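Local coordinates for conserved lipoprotein, putative (Clostridium novyi, PDB 4L1N) that is of unknown function but is probably a membrane-attached lipoprotein, with an all-beta domain from a family grouped with the beta-propellers, at residues A66-N71 with K84-L89; P120-W125 with M132-R137; G146-V151 with K169-A174; E160-K165 with K201-K206; V183-Y188 with H197-T202. All coordinates share one frame; numbering follows the deposited sequence.

Contact 1 (A66-N71 with K84-L89); sequences ATKWKN and KGENAL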
# COMPACT_ATOMS: atom_id res chain seq x y z
N ALA A 66 4.57 12.47 -5.38
CA ALA A 66 4.47 11.02 -5.25
C ALA A 66 5.79 10.27 -5.00
O ALA A 66 6.88 10.83 -5.18
CB ALA A 66 3.85 10.46 -6.51
N THR A 67 5.68 8.97 -4.62
CA THR A 67 6.81 8.05 -4.47
C THR A 67 7.27 7.66 -5.89
O THR A 67 6.55 7.93 -6.85
CB THR A 67 6.46 6.83 -3.58
OG1 THR A 67 5.53 5.97 -4.23
CG2 THR A 67 5.96 7.23 -2.20
N LYS A 68 8.47 7.07 -6.04
CA LYS A 68 8.99 6.69 -7.36
C LYS A 68 8.13 5.56 -7.98
O LYS A 68 7.56 4.75 -7.25
CB LYS A 68 10.47 6.27 -7.28
CG LYS A 68 11.44 7.46 -7.16
CD LYS A 68 12.90 7.00 -7.08
CE LYS A 68 13.88 8.15 -6.98
NZ LYS A 68 13.95 8.71 -5.60
N TRP A 69 8.02 5.55 -9.31
CA TRP A 69 7.23 4.57 -10.05
C TRP A 69 7.87 3.18 -9.99
O TRP A 69 8.94 2.97 -10.56
CB TRP A 69 7.08 4.99 -11.52
CG TRP A 69 6.13 6.10 -11.79
CD1 TRP A 69 6.44 7.37 -12.19
CD2 TRP A 69 4.70 6.00 -11.89
NE1 TRP A 69 5.30 8.08 -12.48
CE2 TRP A 69 4.21 7.26 -12.30
CE3 TRP A 69 3.77 4.97 -11.64
CZ2 TRP A 69 2.84 7.53 -12.43
CZ3 TRP A 69 2.42 5.23 -11.81
CH2 TRP A 69 1.97 6.50 -12.19
N LYS A 70 7.21 2.24 -9.30
CA LYS A 70 7.65 0.84 -9.23
C LYS A 70 6.96 0.11 -10.36
O LYS A 70 5.73 0.06 -10.41
CB LYS A 70 7.31 0.21 -7.87
CG LYS A 70 8.42 0.23 -6.82
CD LYS A 70 7.84 -0.17 -5.45
CE LYS A 70 8.80 0.05 -4.31
NZ LYS A 70 8.09 0.53 -3.09
N ASN A 71 7.75 -0.41 -11.30
CA ASN A 71 7.23 -1.14 -12.44
C ASN A 71 6.80 -2.55 -12.07
O ASN A 71 7.37 -3.15 -11.16
CB ASN A 71 8.30 -1.21 -13.51
CG ASN A 71 8.10 -0.28 -14.65
OD1 ASN A 71 7.91 0.93 -14.49
ND2 ASN A 71 8.18 -0.83 -15.84
N LYS A 84 1.89 12.24 -0.75
CA LYS A 84 2.62 12.16 0.51
C LYS A 84 4.15 12.34 0.37
O LYS A 84 4.89 12.07 1.33
CB LYS A 84 2.30 10.83 1.18
CG LYS A 84 0.89 10.68 1.73
CD LYS A 84 0.78 9.28 2.31
CE LYS A 84 0.27 9.23 3.72
NZ LYS A 84 1.25 9.65 4.74
N GLY A 85 4.62 12.84 -0.76
CA GLY A 85 6.05 13.04 -0.96
C GLY A 85 6.78 11.80 -1.44
O GLY A 85 6.17 10.74 -1.56
N GLU A 86 8.08 11.95 -1.72
CA GLU A 86 9.00 10.94 -2.26
C GLU A 86 9.08 9.62 -1.45
O GLU A 86 9.37 8.56 -2.03
CB GLU A 86 10.41 11.54 -2.36
CG GLU A 86 11.26 10.98 -3.49
CD GLU A 86 12.71 11.41 -3.44
OE1 GLU A 86 13.42 11.01 -2.49
OE2 GLU A 86 13.14 12.15 -4.36
N ASN A 87 8.84 9.68 -0.12
CA ASN A 87 8.95 8.48 0.72
C ASN A 87 7.65 8.21 1.50
O ASN A 87 7.64 7.40 2.43
CB ASN A 87 10.16 8.62 1.66
CG ASN A 87 11.48 8.60 0.93
OD1 ASN A 87 11.97 7.55 0.50
ND2 ASN A 87 12.07 9.79 0.73
N ALA A 88 6.54 8.84 1.08
CA ALA A 88 5.20 8.76 1.67
C ALA A 88 5.22 9.08 3.18
O ALA A 88 4.47 8.47 3.94
CB ALA A 88 4.58 7.39 1.41
N LEU A 89 6.06 10.06 3.60
CA LEU A 89 6.19 10.42 5.02
C LEU A 89 5.33 11.63 5.40
O LEU A 89 5.12 11.88 6.59
CB LEU A 89 7.66 10.69 5.40
CG LEU A 89 8.61 9.49 5.34
CD1 LEU A 89 10.03 9.95 5.33
CD2 LEU A 89 8.38 8.55 6.50

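Contact 2 (P120-W125 with M132-R137); sequences PKYIDW and MVVISR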
# COMPACT_ATOMS: atom_id res chain seq x y z
N PRO A 120 -2.96 4.60 1.83
CA PRO A 120 -1.92 3.65 1.42
C PRO A 120 -0.58 4.24 1.91
O PRO A 120 -0.36 5.44 1.72
CB PRO A 120 -2.02 3.62 -0.11
CG PRO A 120 -2.72 4.82 -0.48
CD PRO A 120 -3.52 5.31 0.67
N LYS A 121 0.26 3.45 2.59
CA LYS A 121 1.53 3.95 3.12
C LYS A 121 2.74 3.35 2.38
O LYS A 121 3.75 4.04 2.21
CB LYS A 121 1.63 3.66 4.63
CG LYS A 121 2.87 4.18 5.34
CD LYS A 121 3.05 5.69 5.29
CE LYS A 121 3.37 6.26 6.64
NZ LYS A 121 2.81 7.62 6.78
N TYR A 122 2.66 2.06 1.98
CA TYR A 122 3.71 1.33 1.25
C TYR A 122 3.05 0.40 0.24
O TYR A 122 2.07 -0.27 0.57
CB TYR A 122 4.66 0.53 2.18
CG TYR A 122 5.74 -0.24 1.44
CD1 TYR A 122 5.52 -1.55 1.00
CD2 TYR A 122 6.98 0.33 1.16
CE1 TYR A 122 6.49 -2.25 0.28
CE2 TYR A 122 7.95 -0.35 0.43
CZ TYR A 122 7.70 -1.64 -0.00
OH TYR A 122 8.66 -2.33 -0.73
N ILE A 123 3.59 0.39 -0.99
CA ILE A 123 3.09 -0.46 -2.05
C ILE A 123 4.26 -1.12 -2.78
O ILE A 123 5.33 -0.53 -2.93
CB ILE A 123 2.12 0.26 -3.06
CG1 ILE A 123 2.85 1.27 -3.99
CG2 ILE A 123 0.89 0.88 -2.37
CD1 ILE A 123 2.23 1.47 -5.27
N ASP A 124 4.04 -2.37 -3.20
CA ASP A 124 4.94 -3.17 -4.03
C ASP A 124 4.13 -4.22 -4.74
O ASP A 124 2.98 -4.45 -4.37
CB ASP A 124 6.10 -3.77 -3.26
CG ASP A 124 7.38 -3.85 -4.07
OD1 ASP A 124 7.30 -3.82 -5.33
OD2 ASP A 124 8.48 -3.96 -3.44
N TRP A 125 4.69 -4.84 -5.79
CA TRP A 125 3.93 -5.78 -6.59
C TRP A 125 3.87 -7.17 -5.98
O TRP A 125 4.86 -7.66 -5.44
CB TRP A 125 4.49 -5.83 -8.01
CG TRP A 125 4.26 -4.55 -8.75
CD1 TRP A 125 5.11 -3.49 -8.86
CD2 TRP A 125 3.07 -4.19 -9.49
NE1 TRP A 125 4.55 -2.51 -9.66
CE2 TRP A 125 3.30 -2.91 -10.05
CE3 TRP A 125 1.85 -4.83 -9.75
CZ2 TRP A 125 2.33 -2.25 -10.83
CZ3 TRP A 125 0.90 -4.18 -10.53
CH2 TRP A 125 1.14 -2.90 -11.04
N MSE A 132 0.82 -5.26 -3.18
CA MSE A 132 0.93 -5.41 -1.76
C MSE A 132 0.78 -4.02 -1.23
O MSE A 132 1.56 -3.15 -1.62
CB MSE A 132 2.27 -6.02 -1.35
CG MSE A 132 2.32 -7.52 -1.53
SE MSE A 132 3.99 -8.24 -0.95
CE MSE A 132 5.24 -6.99 -1.81
N VAL A 133 -0.28 -3.77 -0.46
CA VAL A 133 -0.52 -2.41 0.04
C VAL A 133 -0.56 -2.41 1.58
O VAL A 133 -1.28 -3.21 2.19
CB VAL A 133 -1.82 -1.78 -0.57
CG1 VAL A 133 -1.99 -0.33 -0.12
CG2 VAL A 133 -1.83 -1.87 -2.08
N VAL A 134 0.18 -1.47 2.18
CA VAL A 134 0.14 -1.23 3.62
C VAL A 134 -0.80 -0.05 3.84
O VAL A 134 -0.62 1.00 3.23
CB VAL A 134 1.53 -1.00 4.27
CG1 VAL A 134 1.38 -0.62 5.74
CG2 VAL A 134 2.41 -2.23 4.13
N ILE A 135 -1.84 -0.24 4.67
CA ILE A 135 -2.79 0.80 5.00
C ILE A 135 -2.57 1.18 6.45
O ILE A 135 -2.75 0.35 7.35
CB ILE A 135 -4.25 0.41 4.65
CG1 ILE A 135 -4.44 0.51 3.12
CG2 ILE A 135 -5.26 1.33 5.36
CD1 ILE A 135 -5.41 -0.37 2.54
N SER A 136 -2.14 2.45 6.64
CA SER A 136 -1.85 3.12 7.90
C SER A 136 -2.76 4.34 8.10
O SER A 136 -3.41 4.75 7.15
CB SER A 136 -0.39 3.58 7.93
OG SER A 136 -0.13 4.63 7.01
N ARG A 137 -2.77 4.95 9.30
CA ARG A 137 -3.50 6.17 9.61
C ARG A 137 -2.87 7.30 8.81
O ARG A 137 -1.65 7.27 8.60
CB ARG A 137 -3.52 6.47 11.12
CG ARG A 137 -4.48 5.59 11.95
CD ARG A 137 -5.93 6.03 11.85
NE ARG A 137 -6.78 5.52 12.94
CZ ARG A 137 -7.38 4.33 12.94
NH1 ARG A 137 -7.19 3.48 11.93
NH2 ARG A 137 -8.14 3.97 13.96
O HOH W 1 0.57 9.08 7.48

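Contact 3 (G146-V151 with K169-A174); sequences GILYKV and KQVVYA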
# COMPACT_ATOMS: atom_id res chain seq x y z
N GLY A 146 0.75 -0.50 9.29
CA GLY A 146 -0.56 -1.00 9.65
C GLY A 146 -0.80 -2.41 9.18
O GLY A 146 -0.10 -3.34 9.59
N ILE A 147 -1.83 -2.58 8.33
CA ILE A 147 -2.21 -3.90 7.82
C ILE A 147 -1.76 -4.02 6.38
O ILE A 147 -1.88 -3.06 5.62
CB ILE A 147 -3.74 -4.13 7.99
CG1 ILE A 147 -4.18 -3.92 9.47
CG2 ILE A 147 -4.15 -5.51 7.51
CD1 ILE A 147 -5.62 -3.54 9.70
N LEU A 148 -1.23 -5.21 6.02
CA LEU A 148 -0.81 -5.57 4.66
C LEU A 148 -1.97 -6.27 3.96
O LEU A 148 -2.60 -7.18 4.53
CB LEU A 148 0.46 -6.46 4.71
CG LEU A 148 1.17 -6.85 3.42
CD1 LEU A 148 1.93 -5.70 2.84
CD2 LEU A 148 2.23 -7.91 3.71
N TYR A 149 -2.29 -5.78 2.74
CA TYR A 149 -3.34 -6.27 1.86
C TYR A 149 -2.81 -6.63 0.50
O TYR A 149 -1.79 -6.06 0.07
CB TYR A 149 -4.42 -5.19 1.68
CG TYR A 149 -5.18 -4.78 2.92
CD1 TYR A 149 -6.34 -5.45 3.31
CD2 TYR A 149 -4.76 -3.70 3.68
CE1 TYR A 149 -7.03 -5.07 4.46
CE2 TYR A 149 -5.45 -3.31 4.83
CZ TYR A 149 -6.59 -3.99 5.21
OH TYR A 149 -7.29 -3.54 6.30
N LYS A 150 -3.56 -7.51 -0.23
CA LYS A 150 -3.38 -7.87 -1.65
C LYS A 150 -4.45 -7.11 -2.39
O LYS A 150 -5.63 -7.39 -2.16
CB LYS A 150 -3.49 -9.39 -1.87
CG LYS A 150 -3.24 -9.82 -3.32
CD LYS A 150 -3.29 -11.34 -3.48
CE LYS A 150 -4.56 -11.85 -4.08
NZ LYS A 150 -4.30 -12.69 -5.28
N VAL A 151 -4.07 -6.11 -3.19
CA VAL A 151 -5.07 -5.26 -3.87
C VAL A 151 -5.01 -5.40 -5.40
O VAL A 151 -3.97 -5.14 -6.00
CB VAL A 151 -4.89 -3.79 -3.43
CG1 VAL A 151 -5.91 -2.87 -4.11
CG2 VAL A 151 -4.97 -3.65 -1.90
N LYS A 169 1.74 -3.30 16.96
CA LYS A 169 2.46 -4.13 15.99
C LYS A 169 2.00 -3.72 14.59
O LYS A 169 0.94 -4.14 14.14
CB LYS A 169 2.17 -5.63 16.26
CG LYS A 169 3.04 -6.27 17.33
CD LYS A 169 2.21 -7.15 18.27
CE LYS A 169 3.04 -8.07 19.15
NZ LYS A 169 3.58 -9.22 18.36
N GLN A 170 2.79 -2.88 13.90
CA GLN A 170 2.44 -2.37 12.58
C GLN A 170 3.30 -2.93 11.46
O GLN A 170 4.50 -2.77 11.53
CB GLN A 170 2.63 -0.84 12.57
CG GLN A 170 1.82 -0.07 13.58
CD GLN A 170 2.11 1.41 13.59
OE1 GLN A 170 2.86 1.95 12.77
NE2 GLN A 170 1.50 2.11 14.53
N VAL A 171 2.69 -3.46 10.38
CA VAL A 171 3.42 -3.88 9.18
C VAL A 171 3.90 -2.58 8.50
O VAL A 171 3.08 -1.70 8.27
CB VAL A 171 2.56 -4.75 8.24
CG1 VAL A 171 3.30 -5.07 6.94
CG2 VAL A 171 2.10 -6.04 8.94
N VAL A 172 5.22 -2.42 8.31
CA VAL A 172 5.78 -1.18 7.74
C VAL A 172 6.05 -1.35 6.25
O VAL A 172 5.88 -0.38 5.50
CB VAL A 172 7.03 -0.59 8.49
CG1 VAL A 172 6.65 -0.03 9.85
CG2 VAL A 172 8.16 -1.59 8.62
N TYR A 173 6.44 -2.56 5.80
CA TYR A 173 6.67 -2.90 4.39
C TYR A 173 6.77 -4.43 4.19
O TYR A 173 6.70 -5.17 5.16
CB TYR A 173 7.93 -2.19 3.83
CG TYR A 173 9.23 -2.56 4.49
CD1 TYR A 173 10.01 -3.60 4.00
CD2 TYR A 173 9.76 -1.79 5.53
CE1 TYR A 173 11.25 -3.92 4.57
CE2 TYR A 173 10.97 -2.12 6.13
CZ TYR A 173 11.74 -3.16 5.62
OH TYR A 173 12.97 -3.47 6.16
N ALA A 174 6.93 -4.88 2.93
CA ALA A 174 7.06 -6.28 2.53
C ALA A 174 7.81 -6.42 1.21
O ALA A 174 7.79 -5.53 0.34
CB ALA A 174 5.70 -6.95 2.42

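Contact 4 (E160-K165 with K201-K206); sequences ELYNTK and KTITVK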
# COMPACT_ATOMS: atom_id res chain seq x y z
N GLU A 160 -6.65 -9.44 3.04
CA GLU A 160 -5.55 -9.29 3.99
C GLU A 160 -4.45 -10.28 3.73
O GLU A 160 -4.73 -11.44 3.42
CB GLU A 160 -6.01 -9.49 5.44
CG GLU A 160 -7.01 -8.49 6.01
CD GLU A 160 -7.36 -8.74 7.47
OE1 GLU A 160 -6.86 -9.73 8.05
OE2 GLU A 160 -8.18 -7.97 8.02
N LEU A 161 -3.20 -9.85 3.88
CA LEU A 161 -2.05 -10.76 3.75
C LEU A 161 -1.45 -10.94 5.12
O LEU A 161 -0.94 -12.02 5.45
CB LEU A 161 -0.99 -10.21 2.79
CG LEU A 161 -1.21 -10.37 1.32
CD1 LEU A 161 -0.16 -9.59 0.55
CD2 LEU A 161 -1.17 -11.82 0.94
N TYR A 162 -1.44 -9.84 5.90
CA TYR A 162 -0.86 -9.82 7.23
C TYR A 162 -1.51 -8.74 8.09
O TYR A 162 -1.25 -7.56 7.89
CB TYR A 162 0.68 -9.63 7.18
CG TYR A 162 1.35 -10.16 8.42
CD1 TYR A 162 1.23 -9.51 9.64
CD2 TYR A 162 2.04 -11.36 8.39
CE1 TYR A 162 1.81 -10.01 10.79
CE2 TYR A 162 2.60 -11.90 9.55
CZ TYR A 162 2.47 -11.22 10.75
OH TYR A 162 3.03 -11.69 11.91
N ASN A 163 -2.33 -9.15 9.03
CA ASN A 163 -2.94 -8.29 10.03
C ASN A 163 -2.53 -8.84 11.38
O ASN A 163 -2.88 -9.98 11.69
CB ASN A 163 -4.46 -8.27 9.88
CG ASN A 163 -5.20 -7.48 10.93
OD1 ASN A 163 -4.63 -6.98 11.90
ND2 ASN A 163 -6.49 -7.34 10.74
N THR A 164 -1.78 -8.05 12.19
CA THR A 164 -1.30 -8.49 13.50
C THR A 164 -2.40 -8.48 14.58
O THR A 164 -2.16 -8.98 15.68
CB THR A 164 -0.13 -7.62 14.01
OG1 THR A 164 -0.66 -6.36 14.36
CG2 THR A 164 1.00 -7.44 13.00
N LYS A 165 -3.55 -7.85 14.32
CA LYS A 165 -4.68 -7.65 15.24
C LYS A 165 -4.21 -6.94 16.56
O LYS A 165 -4.83 -7.07 17.61
CB LYS A 165 -5.45 -8.96 15.51
CG LYS A 165 -6.09 -9.58 14.27
CD LYS A 165 -7.54 -9.17 14.09
CE LYS A 165 -8.16 -9.61 12.78
NZ LYS A 165 -9.60 -9.25 12.71
N LYS A 201 8.98 -11.47 9.32
CA LYS A 201 8.18 -12.69 9.30
C LYS A 201 8.01 -13.10 7.89
O LYS A 201 7.54 -12.30 7.08
CB LYS A 201 6.80 -12.51 9.98
CG LYS A 201 6.79 -11.95 11.42
CD LYS A 201 7.52 -12.81 12.41
CE LYS A 201 6.68 -13.17 13.60
NZ LYS A 201 7.49 -13.09 14.85
N THR A 202 8.38 -14.33 7.58
CA THR A 202 8.24 -14.87 6.24
C THR A 202 6.93 -15.63 6.25
O THR A 202 6.74 -16.51 7.09
CB THR A 202 9.49 -15.69 5.88
OG1 THR A 202 10.58 -14.77 5.88
CG2 THR A 202 9.42 -16.33 4.51
N ILE A 203 6.02 -15.25 5.36
CA ILE A 203 4.71 -15.90 5.17
C ILE A 203 4.72 -16.66 3.83
O ILE A 203 5.41 -16.25 2.89
CB ILE A 203 3.50 -14.91 5.29
CG1 ILE A 203 3.60 -13.73 4.30
CG2 ILE A 203 3.30 -14.44 6.73
CD1 ILE A 203 2.35 -12.92 4.15
N THR A 204 3.99 -17.78 3.74
CA THR A 204 3.85 -18.53 2.48
C THR A 204 2.47 -18.14 1.88
O THR A 204 1.50 -17.91 2.62
CB THR A 204 4.07 -20.04 2.70
OG1 THR A 204 5.32 -20.24 3.35
CG2 THR A 204 4.17 -20.78 1.44
N VAL A 205 2.40 -18.00 0.56
CA VAL A 205 1.16 -17.59 -0.12
C VAL A 205 0.76 -18.54 -1.24
O VAL A 205 1.58 -19.35 -1.71
CB VAL A 205 1.21 -16.13 -0.63
CG1 VAL A 205 1.29 -15.14 0.53
CG2 VAL A 205 2.34 -15.91 -1.64
N LYS A 206 -0.51 -18.44 -1.67
CA LYS A 206 -1.07 -19.19 -2.80
C LYS A 206 -1.63 -18.20 -3.85
O LYS A 206 -2.01 -17.07 -3.49
CB LYS A 206 -2.16 -20.18 -2.34
OXT LYS A 206 -1.61 -18.55 -5.06

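Contact 5 (V183-Y188 with H197-T202); sequences VQILVY and HEETKT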
# COMPACT_ATOMS: atom_id res chain seq x y z
N VAL A 183 7.74 -9.96 5.77
CA VAL A 183 6.91 -8.87 6.29
C VAL A 183 7.64 -8.17 7.45
O VAL A 183 7.98 -8.83 8.44
CB VAL A 183 5.53 -9.44 6.73
CG1 VAL A 183 4.64 -8.38 7.34
CG2 VAL A 183 4.81 -10.14 5.58
N GLN A 184 7.90 -6.82 7.32
CA GLN A 184 8.51 -6.11 8.44
C GLN A 184 7.46 -5.55 9.32
O GLN A 184 6.57 -4.83 8.86
CB GLN A 184 9.48 -5.00 8.05
CG GLN A 184 10.80 -5.53 7.59
CD GLN A 184 11.74 -5.83 8.69
OE1 GLN A 184 12.27 -6.92 8.75
NE2 GLN A 184 12.00 -4.88 9.55
N ILE A 185 7.59 -5.86 10.61
CA ILE A 185 6.65 -5.38 11.60
C ILE A 185 7.41 -4.48 12.57
O ILE A 185 8.51 -4.83 12.95
CB ILE A 185 5.97 -6.60 12.31
CG1 ILE A 185 5.33 -7.51 11.28
CG2 ILE A 185 4.94 -6.17 13.37
CD1 ILE A 185 5.43 -8.86 11.56
N LEU A 186 6.85 -3.33 12.92
CA LEU A 186 7.39 -2.44 13.94
C LEU A 186 6.57 -2.67 15.24
O LEU A 186 5.35 -2.40 15.27
CB LEU A 186 7.36 -0.98 13.48
CG LEU A 186 7.68 0.11 14.53
CD1 LEU A 186 9.17 0.26 14.74
CD2 LEU A 186 7.03 1.46 14.16
N VAL A 187 7.22 -3.25 16.26
CA VAL A 187 6.57 -3.54 17.53
C VAL A 187 6.91 -2.48 18.58
O VAL A 187 8.08 -2.26 18.85
CB VAL A 187 6.91 -4.92 18.06
CG1 VAL A 187 5.98 -5.30 19.21
CG2 VAL A 187 6.86 -5.97 16.95
N TYR A 188 5.89 -1.82 19.16
CA TYR A 188 6.02 -0.89 20.27
C TYR A 188 5.84 -1.71 21.55
O TYR A 188 5.02 -2.62 21.57
CB TYR A 188 4.99 0.23 20.15
CG TYR A 188 5.31 1.26 19.08
CD1 TYR A 188 6.28 2.25 19.30
CD2 TYR A 188 4.56 1.34 17.91
CE1 TYR A 188 6.51 3.26 18.36
CE2 TYR A 188 4.80 2.32 16.96
CZ TYR A 188 5.78 3.28 17.18
OH TYR A 188 5.99 4.26 16.23
N HIS A 197 10.85 -2.17 18.63
CA HIS A 197 11.76 -3.09 17.95
C HIS A 197 11.13 -3.51 16.59
O HIS A 197 9.95 -3.32 16.39
CB HIS A 197 12.17 -4.28 18.81
CG HIS A 197 11.16 -5.38 18.93
ND1 HIS A 197 10.34 -5.47 20.03
CD2 HIS A 197 10.97 -6.47 18.15
CE1 HIS A 197 9.63 -6.59 19.86
NE2 HIS A 197 9.96 -7.21 18.74
N GLU A 198 11.92 -4.07 15.68
CA GLU A 198 11.44 -4.56 14.39
C GLU A 198 11.52 -6.09 14.33
O GLU A 198 12.33 -6.71 15.01
CB GLU A 198 12.25 -3.93 13.26
CG GLU A 198 11.90 -2.46 13.07
CD GLU A 198 12.32 -1.80 11.77
OE1 GLU A 198 12.69 -2.51 10.81
OE2 GLU A 198 12.26 -0.55 11.71
N GLU A 199 10.65 -6.70 13.51
CA GLU A 199 10.59 -8.15 13.25
C GLU A 199 10.54 -8.41 11.76
O GLU A 199 10.05 -7.57 11.03
CB GLU A 199 9.35 -8.79 13.92
CG GLU A 199 9.40 -8.75 15.43
CD GLU A 199 8.23 -9.37 16.19
OE1 GLU A 199 7.15 -9.57 15.59
OE2 GLU A 199 8.39 -9.58 17.42
N THR A 200 11.03 -9.57 11.31
CA THR A 200 10.88 -10.05 9.93
C THR A 200 10.13 -11.37 9.99
O THR A 200 10.59 -12.29 10.65
CB THR A 200 12.20 -10.22 9.18
OG1 THR A 200 13.06 -9.11 9.41
CG2 THR A 200 11.99 -10.41 7.73
N LYS A 201 8.98 -11.47 9.32
CA LYS A 201 8.18 -12.69 9.30
C LYS A 201 8.01 -13.10 7.89
O LYS A 201 7.54 -12.30 7.08
CB LYS A 201 6.80 -12.51 9.98
CG LYS A 201 6.79 -11.95 11.42
CD LYS A 201 7.52 -12.81 12.41
CE LYS A 201 6.68 -13.17 13.60
NZ LYS A 201 7.49 -13.09 14.85
N THR A 202 8.38 -14.33 7.58
CA THR A 202 8.24 -14.87 6.24
C THR A 202 6.93 -15.63 6.25
O THR A 202 6.74 -16.51 7.09
CB THR A 202 9.49 -15.69 5.88
OG1 THR A 202 10.58 -14.77 5.88
CG2 THR A 202 9.42 -16.33 4.51

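Contact 1 (A66-N71 with K84-L89)
Chi1 of Thr67, at 69°, places OG1 between the backbone nitrogen and the carbonyl carbon and sets the methyl CG2 anti to the carbonyl carbon, where it meets a type I beta turn from Gly85 to Ala88, in the loop that follows strand 77-82. CG2 of Thr67 packs 3.6 Å from Gly85 O and 3.9 Å from Ala88 CB, so it rests on the corner of the turn. The hydroxyl serves the backbone nitrogen of Ile81, which divides Thr67 between a polar hold on the strand and a methyl packed on the loop. Within the turn, Ala88 N bonds to Gly85 O at 3.3 Å, while a backbone bond between Gly85 and Phe65 ties the turn to the chain just before Ala66. The two backbones come close without a conventional hydrogen bond between the segments. Thr67 CA instead directs its hydrogen at Glu86 O, 3.6 Å away. On the exposed side, Lys68 and Glu86 run side by side and point the same way. The lysine chain is extended until its last torsion (chi4 79°) bends the ammonium group toward the carboxylate, giving a long salt bridge of 3.7 Å between Lys68 NZ and Glu86 OE2.

Contact 2 (P120-W125 with M132-R137)
The Tyr122 ring is met obliquely by CG2 of Val134, and the valine also packs on the ring's stem, with Val134 CG2 4.1 Å from Tyr122 CB. The Asp124 carboxylate turns back on its own strand: OD1 accepts Trp125 N on its anti side, 26° out of the carboxylate plane, at 2.8 Å. The Trp125 indole leads away from residues 132-137 to lie against Phe77 and Ala79, and its NE1 donates to Lys70 O. The strands that carry these groups, 118-125 and 130-137, form an antiparallel beta hairpin at the edge of the large sheet, the two short segments running at 155° to each other. Asp124 and selenomethionine Met132 form a hydrogen-bonded pair, with Met132 N to Asp124 O almost straight (176°). On the same face, Met132 CE, brought round by a bend at chi3, lies 3.6 Å from Asp124 CB. The other face is aliphatic: Ile123 and Val133 stand side by side with Ile123 CG2 3.8 Å from Val133 CG1, and the Pro120 ring touches that same methyl through CB. Farther along, a water accepts from Lys121 NZ at 2.8 Å and donates to Arg137 O, joining a bent lysine chain to the opposite backbone.

Contact 3 (G146-V151 with K169-A174)
Leu148 and Val171 each point toward the opposite segment and meet through the root of one side chain and a branch of the other, Leu148 CB lying 3.9 Å from Val171 CG1. Chi1 of Leu148 (-174°) sends CG anti to the backbone nitrogen and carries the forked end on to Ala174, where CD2 comes within 3.8 Å of Ala174 CB and CD1 is only slightly farther off. One leucine thus spans two residues whose side chains both point toward residues 146-151. At the other end a single antiparallel bridge joins Gly146 to Val171. Gly146 N donates to Val171 O at 2.8 Å and Val171 N returns a bond to Gly146 O at 2.9 Å, both donors tilted out of the carbonyl plane. Gln170 CB flanks the bridge, but the amide of Gln170 is engaged elsewhere, by Gly145 N and Val142 O. Beyond this bridge the strands diverge. Strand 147-152 continues in the large sheet between strands 130-137 and 157-160, while strand 169-177 is an outer strand of the three-stranded sheet, beside strand 180-188.

Contact 4 (E160-K165 with K201-K206)
Tyr162 and Ile203 form the closer-packed part of this surface contact. The isoleucine methyl CG2 comes to the edge of the phenol ring, near its plane, and lies 3.7 Å from Tyr162 CD2. The other branch of Ile203 extends to the backbone, with CD1 3.7 Å from Leu161 O. Packing is looser beyond: Leu161 and Val205 cross obliquely, and Leu161 CD2 stays 4.2 Å from Val205 CG1. The solvent side belongs to Lys201. With CG anti to the backbone nitrogen (chi1 -156°), the Tyr162 ring extends past Ile203, and its OH lies 3.8 Å from Lys201 CG; from there the exposed lysine chain, bent at several torsions, leads away from residues 160-165. Leu161 and Tyr162 make a classic beta bulge opposite Leu148, where the chain turns a corner. The contact sits between the end of strand 157-160, in the large sheet, and strand 196-204 of the smaller one, with Ile185 and Val171 also touching the tyrosine.

Contact 5 (V183-Y188 with H197-T202)
Val183 and Lys201 open a ladder of backbone hydrogen bonds that continues through Ile185 with Glu199 and Val187 with His197, a regular antiparallel hairpin of strands 180-188 and 196-204. Val183 N to Lys201 O and Val187 N to His197 O are both 2.7 Å long. Between these pairs, CA hydrogens point at carbonyls, as from Glu198 CA to Ile185 O. On the face of Val183, Ile185 and Val187, aliphatic chains pack against the carbon and ring parts of polar residues. Val187 CB sits over one face of the His197 imidazole, a CH-pi contact of 3.9 Å to the ring centroid, and the methyl Val187 CG2 lies beside the carboxylate, 3.7 Å from Glu199 CD. Polar side chains meet on the other face. There a bend at chi2 (-84°) lays the Gln184 amide across the neighbouring strand, OE1 accepting from Thr200 OG1 over a distance modelled too short to be trusted, and NE2 2.8 Å from Glu198 OE1. Along strand 196-204 itself, His197 NE2 bonds to Glu199 OE2 at 3.1 Å, in the ring plane, and Glu199 OE1 makes a long ion pair with Lys201 NZ. With Glu189 OE2 bonded to His197 ND1 as well, both imidazole nitrogens meet carboxylates, which should fix the rotation of the ring against Val187.

Contact 2 lies near the centre of the chain and contact 3 beside it, both buried, whereas contact 4 is at the surface and contacts 1 and 5 are partly buried. Contacts 2 and 5 are hairpins, of the large and the three-stranded sheet respectively. Contacts 3 and 4 bridge these two sheets, the former by a backbone bridge and aliphatic packing, the latter by packing without a hydrogen bond between the segments. Contact 1 joins loops on the far side of the centre from contact 4, and touches contact 2 through Lys70 and Trp125. Long ion pairs occur in contacts 1 and 5, in the latter within a single strand, while Val134, Leu148, Val171 and Val183 continue one apolar layer through contacts 2, 3 and 5.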